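Local atomic coordinates of OxyA protein (Actinoplanes teichomyceticus, PDB entry 5HH3), a protein that is a heme-dependent cytochrome P450 that probably catalyses a phenolic coupling step, cyclising the peptide precursor of a glycopeptide antibiotic. Residues 98-101 and 102-106; 111-114 and 115-118. All blocks are in the same frame, centred on the assembly; numbering follows the deposited sequence.

Both contacts are local, each made between successive turns of one helix of the cytochrome P450 fold, and they are met in series along the chain: 98-106 makes up all of one short helix, and 111-118 opens the next one, helix 112-136. Their centres lie 20 Å apart, and the nearest atoms, about 6 Å from each other, do not touch. Contact 1 reaches the heme directly, through His99 and Arg103 at a propionate. Contact 2 stands farther back, with the side chain of Met115 about 8 Å from the cofactor. Thus, of two consecutive helices, the first binds a heme propionate and the second packs on helices 142-159 and 351-368, its opening turns not touching the heme.

Contact 1 (98-101 and 102-106); sequences EHTR and LRRMV. With HEM (protoporphyrin IX containing Fe), chain G; GOL (glycerol), chain H.
Leu102 N closes the first helical turn on Glu98 O (3.1 Å), while the leucine side chain leads off to Glu227 on helix 225-256. Arg103 repeats the backbone bond to His99 O and adds the contact with the cofactor. Its CG lies anti to the backbone N (chi1 -177°), as does that of His99, and the two side chains run side by side in the same direction, CD of Arg103 3.9 Å from CE1 of His99. They converge on one heme propionate oxygen: His99 NE2 gives O2A a nearly straight bond of 2.7 Å (169°), and Arg103 NH1 reaches O2A at 2.8 Å, near the guanidinium plane. Two donors thus grip a single carboxylate oxygen; the same NH1 also bonds His347 O, which helps to fix the guanidinium. Arg104 bonds Thr100 O through its backbone N and bends at chi3 (-61°), bringing one guanidinium face over Thr100 CG2, 3.5 Å from NH1. Its NE holds glycerol O3 at 3.0 Å, and that hydroxyl in turn donates to Arg101 O. Met105 lays CG 3.4 Å from Arg101 O, beside the glycerol, which probably came from the crystallisation liquor. A histidine and an arginine one turn apart, joined at a heme propionate, form a propionate-anchoring site familiar from bacterial cytochromes P450.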
loop_
_atom_site.group_PDB
_atom_site.type_symbol
_atom_site.label_atom_id
_atom_site.label_comp_id
_atom_site.label_asym_id
_atom_site.label_seq_id
_atom_site.Cartn_x
_atom_site.Cartn_y
_atom_site.Cartn_z
ATOM N N GLU B 98 9.880 23.175 -6.869
ATOM C CA GLU B 98 8.712 23.413 -5.979
ATOM C C GLU B 98 9.084 23.213 -4.514
ATOM O O GLU B 98 8.705 23.994 -3.650
ATOM C CB GLU B 98 7.499 22.530 -6.333
ATOM C CG GLU B 98 6.870 22.822 -7.695
ATOM C CD GLU B 98 7.433 21.978 -8.841
ATOM O OE1 GLU B 98 8.485 21.311 -8.726
ATOM O OE2 GLU B 98 6.825 22.008 -9.912
ATOM N N HIS B 99 9.825 22.147 -4.249
ATOM C CA HIS B 99 10.350 21.879 -2.926
ATOM C C HIS B 99 11.167 23.057 -2.345
ATOM O O HIS B 99 10.867 23.552 -1.254
ATOM C CB HIS B 99 11.192 20.595 -2.933
ATOM C CG HIS B 99 11.801 20.318 -1.616
ATOM N ND1 HIS B 99 13.071 20.744 -1.291
ATOM C CD2 HIS B 99 11.281 19.778 -0.494
ATOM C CE1 HIS B 99 13.318 20.440 -0.031
ATOM N NE2 HIS B 99 12.255 19.838 0.470
ATOM N N THR B 100 12.152 23.525 -3.103
ATOM C CA THR B 100 12.970 24.701 -2.743
ATOM C C THR B 100 12.166 25.955 -2.476
ATOM O O THR B 100 12.395 26.667 -1.497
ATOM C CB THR B 100 13.956 25.059 -3.892
ATOM O OG1 THR B 100 14.483 23.860 -4.449
ATOM C CG2 THR B 100 15.100 25.923 -3.377
ATOM N N ARG B 101 11.265 26.262 -3.403
ATOM C CA ARG B 101 10.453 27.448 -3.315
ATOM C C ARG B 101 9.585 27.466 -2.051
ATOM O O ARG B 101 9.521 28.491 -1.374
ATOM C CB ARG B 101 9.642 27.656 -4.604
ATOM C CG ARG B 101 10.545 28.020 -5.788
ATOM C CD ARG B 101 9.926 27.792 -7.169
ATOM N NE ARG B 101 10.699 28.468 -8.195
ATOM C CZ ARG B 101 10.471 28.434 -9.512
ATOM N NH1 ARG B 101 9.492 27.683 -10.037
ATOM N NH2 ARG B 101 11.258 29.139 -10.314
ATOM N N LEU B 102 8.940 26.354 -1.722
ATOM C CA LEU B 102 8.101 26.294 -0.503
ATOM C C LEU B 102 8.958 26.215 0.763
ATOM O O LEU B 102 8.707 26.938 1.722
ATOM C CB LEU B 102 7.095 25.140 -0.542
ATOM C CG LEU B 102 6.236 24.936 0.731
ATOM C CD1 LEU B 102 5.450 26.185 1.118
ATOM C CD2 LEU B 102 5.293 23.742 0.534
ATOM N N ARG B 103 9.981 25.370 0.759
ATOM C CA ARG B 103 10.832 25.249 1.926
ATOM C C ARG B 103 11.535 26.550 2.381
ATOM O O ARG B 103 11.600 26.815 3.589
ATOM C CB ARG B 103 11.845 24.123 1.769
ATOM C CG ARG B 103 12.665 23.979 3.045
ATOM C CD ARG B 103 13.181 22.603 3.239
ATOM N NE ARG B 103 14.010 22.578 4.432
ATOM C CZ ARG B 103 14.309 21.489 5.122
ATOM N NH1 ARG B 103 13.820 20.295 4.777
ATOM N NH2 ARG B 103 15.094 21.610 6.178
ATOM N N ARG B 104 12.025 27.374 1.450
ATOM C CA ARG B 104 12.628 28.665 1.838
ATOM C C ARG B 104 11.670 29.588 2.589
ATOM O O ARG B 104 12.124 30.400 3.401
ATOM C CB ARG B 104 13.164 29.446 0.643
ATOM C CG ARG B 104 14.535 29.002 0.175
ATOM C CD ARG B 104 15.114 29.993 -0.818
ATOM N NE ARG B 104 14.280 30.112 -2.016
ATOM C CZ ARG B 104 14.648 29.807 -3.265
ATOM N NH1 ARG B 104 15.871 29.377 -3.561
ATOM N NH2 ARG B 104 13.773 29.954 -4.252
ATOM N N MET B 105 10.376 29.527 2.268
ATOM C CA MET B 105 9.405 30.460 2.856
ATOM C C MET B 105 9.032 30.083 4.291
ATOM O O MET B 105 8.707 30.955 5.106
ATOM C CB MET B 105 8.151 30.557 1.988
ATOM C CG MET B 105 8.462 31.095 0.619
ATOM S SD MET B 105 7.023 31.615 -0.316
ATOM C CE MET B 105 6.343 30.024 -0.748
ATOM N N VAL B 106 9.066 28.794 4.589
ATOM C CA VAL B 106 8.733 28.314 5.927
ATOM C C VAL B 106 9.948 28.134 6.829
ATOM O O VAL B 106 9.794 28.170 8.055
ATOM C CB VAL B 106 7.816 27.063 5.920
ATOM C CG1 VAL B 106 6.480 27.402 5.250
ATOM C CG2 VAL B 106 8.452 25.878 5.255
HETATM C CHA HEM G . 11.257 15.423 7.464
HETATM C CHB HEM G . 8.767 18.520 10.246
HETATM C CHC HEM G . 10.042 15.964 14.186
HETATM C CHD HEM G . 12.570 12.950 11.399
HETATM C C1A HEM G . 10.453 16.455 7.887
HETATM C C2A HEM G . 9.778 17.350 7.010
HETATM C C3A HEM G . 9.088 18.228 7.790
HETATM C C4A HEM G . 9.324 17.879 9.150
HETATM C CMA HEM G . 8.208 19.354 7.311
HETATM C CAA HEM G . 9.840 17.330 5.496
HETATM C CBA HEM G . 11.030 18.175 5.042
HETATM C CGA HEM G . 11.233 18.218 3.537
HETATM O O1A HEM G . 10.790 17.324 2.774
HETATM O O2A HEM G . 11.881 19.172 3.030
HETATM C C1B HEM G . 8.880 18.091 11.584
HETATM C C2B HEM G . 8.251 18.739 12.701
HETATM C C3B HEM G . 8.601 18.026 13.827
HETATM C C4B HEM G . 9.472 16.920 13.341
HETATM C CMB HEM G . 7.375 19.974 12.657
HETATM C CAB HEM G . 8.288 18.241 15.262
HETATM C CBB HEM G . 7.675 19.298 15.806
HETATM C C1C HEM G . 10.837 14.893 13.798
HETATM C C2C HEM G . 11.394 13.927 14.664
HETATM C C3C HEM G . 12.124 13.045 13.857
HETATM C C4C HEM G . 11.995 13.517 12.504
HETATM C CMC HEM G . 11.209 13.863 16.169
HETATM C CAC HEM G . 12.926 11.852 14.228
HETATM C CBC HEM G . 13.167 11.405 15.459
HETATM C C1D HEM G . 12.378 13.421 10.101
HETATM C C2D HEM G . 12.988 12.717 8.952
HETATM C C3D HEM G . 12.627 13.397 7.855
HETATM C C4D HEM G . 11.794 14.513 8.353
HETATM C CMD HEM G . 13.844 11.471 8.930
HETATM C CAD HEM G . 13.022 13.043 6.428
HETATM C CBD HEM G . 12.119 11.998 5.754
HETATM C CGD HEM G . 12.597 11.700 4.324
HETATM O O1D HEM G . 11.993 10.914 3.572
HETATM O O2D HEM G . 13.613 12.207 3.828
HETATM N NA HEM G . 10.179 16.799 9.196
HETATM N NB HEM G . 9.601 17.055 12.023
HETATM N NC HEM G . 11.243 14.655 12.516
HETATM N ND HEM G . 11.699 14.514 9.698
HETATM FE FE HEM G . 10.704 15.738 10.808
HETATM C C1 GOL H . 9.688 33.461 -3.818
HETATM O O1 GOL H . 10.652 34.329 -3.199
HETATM C C2 GOL H . 10.143 32.001 -3.762
HETATM O O2 GOL H . 11.406 31.821 -4.443
HETATM C C3 GOL H . 10.169 31.527 -2.302
HETATM O O3 GOL H . 11.331 30.742 -1.992
HETATM O O HOH W 1 8.954 14.640 10.414
#

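Contact 2 (111-114 and 115-118); sequences AVRR and MQKF
Met115, Gln116 and Phe118 donate their backbone N-H groups to Ala111 O, Val112 O and Arg114 O, four residues back in each case, with Gln116 N 3.1 Å from Val112 O; the bond from Lys117 N to Arg113 O is weak at 3.4 Å. Ala111 is the N-cap residue, so its carbonyl accepts in the first turn of the helix. Met115 folds back over that turn: CG lies 3.6 Å from Ala111 O, and bends at chi2 and chi3 (-60° and 94°) bring CE round to 3.7 Å from Arg114 C. CG and the terminal methyl CE thus both lie against the backbone, and the buried residue also meets Phe158 of helix 142-159 and Ser352 and Leu353 of helix 351-368. These are the opening turns of the long helix 112-136, their inner side set against two other helices of the P450 fold. Phe118 packs at the same junction, touching Asp157 of helix 142-159. Its CB lies 3.7 Å from Arg114 O, and CG, anti to the backbone N (chi1 -165°), carries the ring away from the first turn to Leu353 and Leu356. Arg114, bent at chi2 and chi3, touches Phe158, and its NH2 makes a weak hydrogen bond back to Ala109 O. On the solvent-exposed side, Gln116 crosses Val112 at a slant, the amide NE2 3.5 Å from the methyl CG1. Lys117 runs its aliphatic chain past Arg113 O, with CG 3.6 Å from that oxygen, and bends at chi4 to bring NZ within 3.7 Å of it.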
loop_
_atom_site.group_PDB
_atom_site.type_symbol
_atom_site.label_atom_id
_atom_site.label_comp_id
_atom_site.label_asym_id
_atom_site.label_seq_id
_atom_site.Cartn_x
_atom_site.Cartn_y
_atom_site.Cartn_z
ATOM N N ALA B 111 14.108 28.726 12.569
ATOM C CA ALA B 111 15.468 29.237 12.816
ATOM C C ALA B 111 15.888 29.173 14.304
ATOM O O ALA B 111 15.044 29.049 15.191
ATOM C CB ALA B 111 15.582 30.669 12.317
ATOM N N VAL B 112 17.198 29.303 14.532
ATOM C CA VAL B 112 17.831 29.125 15.841
ATOM C C VAL B 112 17.339 30.173 16.814
ATOM O O VAL B 112 16.869 29.832 17.900
ATOM C CB VAL B 112 19.380 29.168 15.731
ATOM C CG1 VAL B 112 20.046 29.393 17.082
ATOM C CG2 VAL B 112 19.897 27.869 15.111
ATOM N N ARG B 113 17.437 31.441 16.426
ATOM C CA ARG B 113 16.972 32.545 17.269
ATOM C C ARG B 113 15.519 32.385 17.707
ATOM O O ARG B 113 15.139 32.788 18.809
ATOM C CB ARG B 113 17.146 33.898 16.558
ATOM C CG ARG B 113 18.600 34.327 16.376
ATOM C CD ARG B 113 18.732 35.839 16.217
ATOM N NE ARG B 113 20.079 36.227 15.785
ATOM C CZ ARG B 113 20.520 37.483 15.656
ATOM N NH1 ARG B 113 19.732 38.524 15.930
ATOM N NH2 ARG B 113 21.771 37.703 15.252
ATOM N N ARG B 114 14.709 31.805 16.838
ATOM C CA ARG B 114 13.310 31.545 17.157
ATOM C C ARG B 114 13.126 30.495 18.263
ATOM O O ARG B 114 12.266 30.650 19.140
ATOM C CB ARG B 114 12.572 31.176 15.880
ATOM C CG ARG B 114 12.394 32.399 14.973
ATOM C CD ARG B 114 11.032 33.011 15.219
ATOM N NE ARG B 114 10.074 31.956 14.923
ATOM C CZ ARG B 114 8.846 31.831 15.409
ATOM N NH1 ARG B 114 8.317 32.752 16.234
ATOM N NH2 ARG B 114 8.130 30.761 15.021
ATOM N N MET B 115 13.954 29.452 18.236
ATOM C CA MET B 115 13.916 28.416 19.269
ATOM C C MET B 115 14.407 28.887 20.642
ATOM O O MET B 115 13.835 28.493 21.661
ATOM C CB MET B 115 14.651 27.164 18.785
ATOM C CG MET B 115 14.008 26.560 17.544
ATOM S SD MET B 115 12.293 26.054 17.811
ATOM C CE MET B 115 11.275 27.423 17.295
ATOM N N GLN B 116 15.410 29.764 20.671
ATOM C CA GLN B 116 15.841 30.418 21.916
ATOM C C GLN B 116 14.707 31.192 22.600
ATOM O O GLN B 116 14.568 31.152 23.815
ATOM C CB GLN B 116 16.978 31.399 21.639
ATOM C CG GLN B 116 18.302 30.757 21.240
ATOM C CD GLN B 116 19.273 31.749 20.593
ATOM O OE1 GLN B 116 19.061 32.963 20.613
ATOM N NE2 GLN B 116 20.337 31.222 19.998
ATOM N N LYS B 117 13.920 31.913 21.809
ATOM C CA LYS B 117 12.770 32.659 22.327
ATOM C C LYS B 117 11.640 31.783 22.864
ATOM O O LYS B 117 10.951 32.171 23.796
ATOM C CB LYS B 117 12.222 33.602 21.258
ATOM C CG LYS B 117 13.117 34.806 21.052
ATOM C CD LYS B 117 12.621 35.707 19.942
ATOM C CE LYS B 117 13.572 36.882 19.757
ATOM N NZ LYS B 117 14.944 36.442 19.357
ATOM N N PHE B 118 11.445 30.617 22.256
ATOM C CA PHE B 118 10.381 29.701 22.637
ATOM C C PHE B 118 10.728 28.882 23.900
ATOM O O PHE B 118 9.839 28.355 24.549
ATOM C CB PHE B 118 10.087 28.790 21.436
ATOM C CG PHE B 118 8.793 28.020 21.523
ATOM C CD1 PHE B 118 7.590 28.666 21.793
ATOM C CD2 PHE B 118 8.772 26.653 21.255
ATOM C CE1 PHE B 118 6.406 27.958 21.851
ATOM C CE2 PHE B 118 7.583 25.938 21.315
ATOM C CZ PHE B 118 6.404 26.596 21.617
#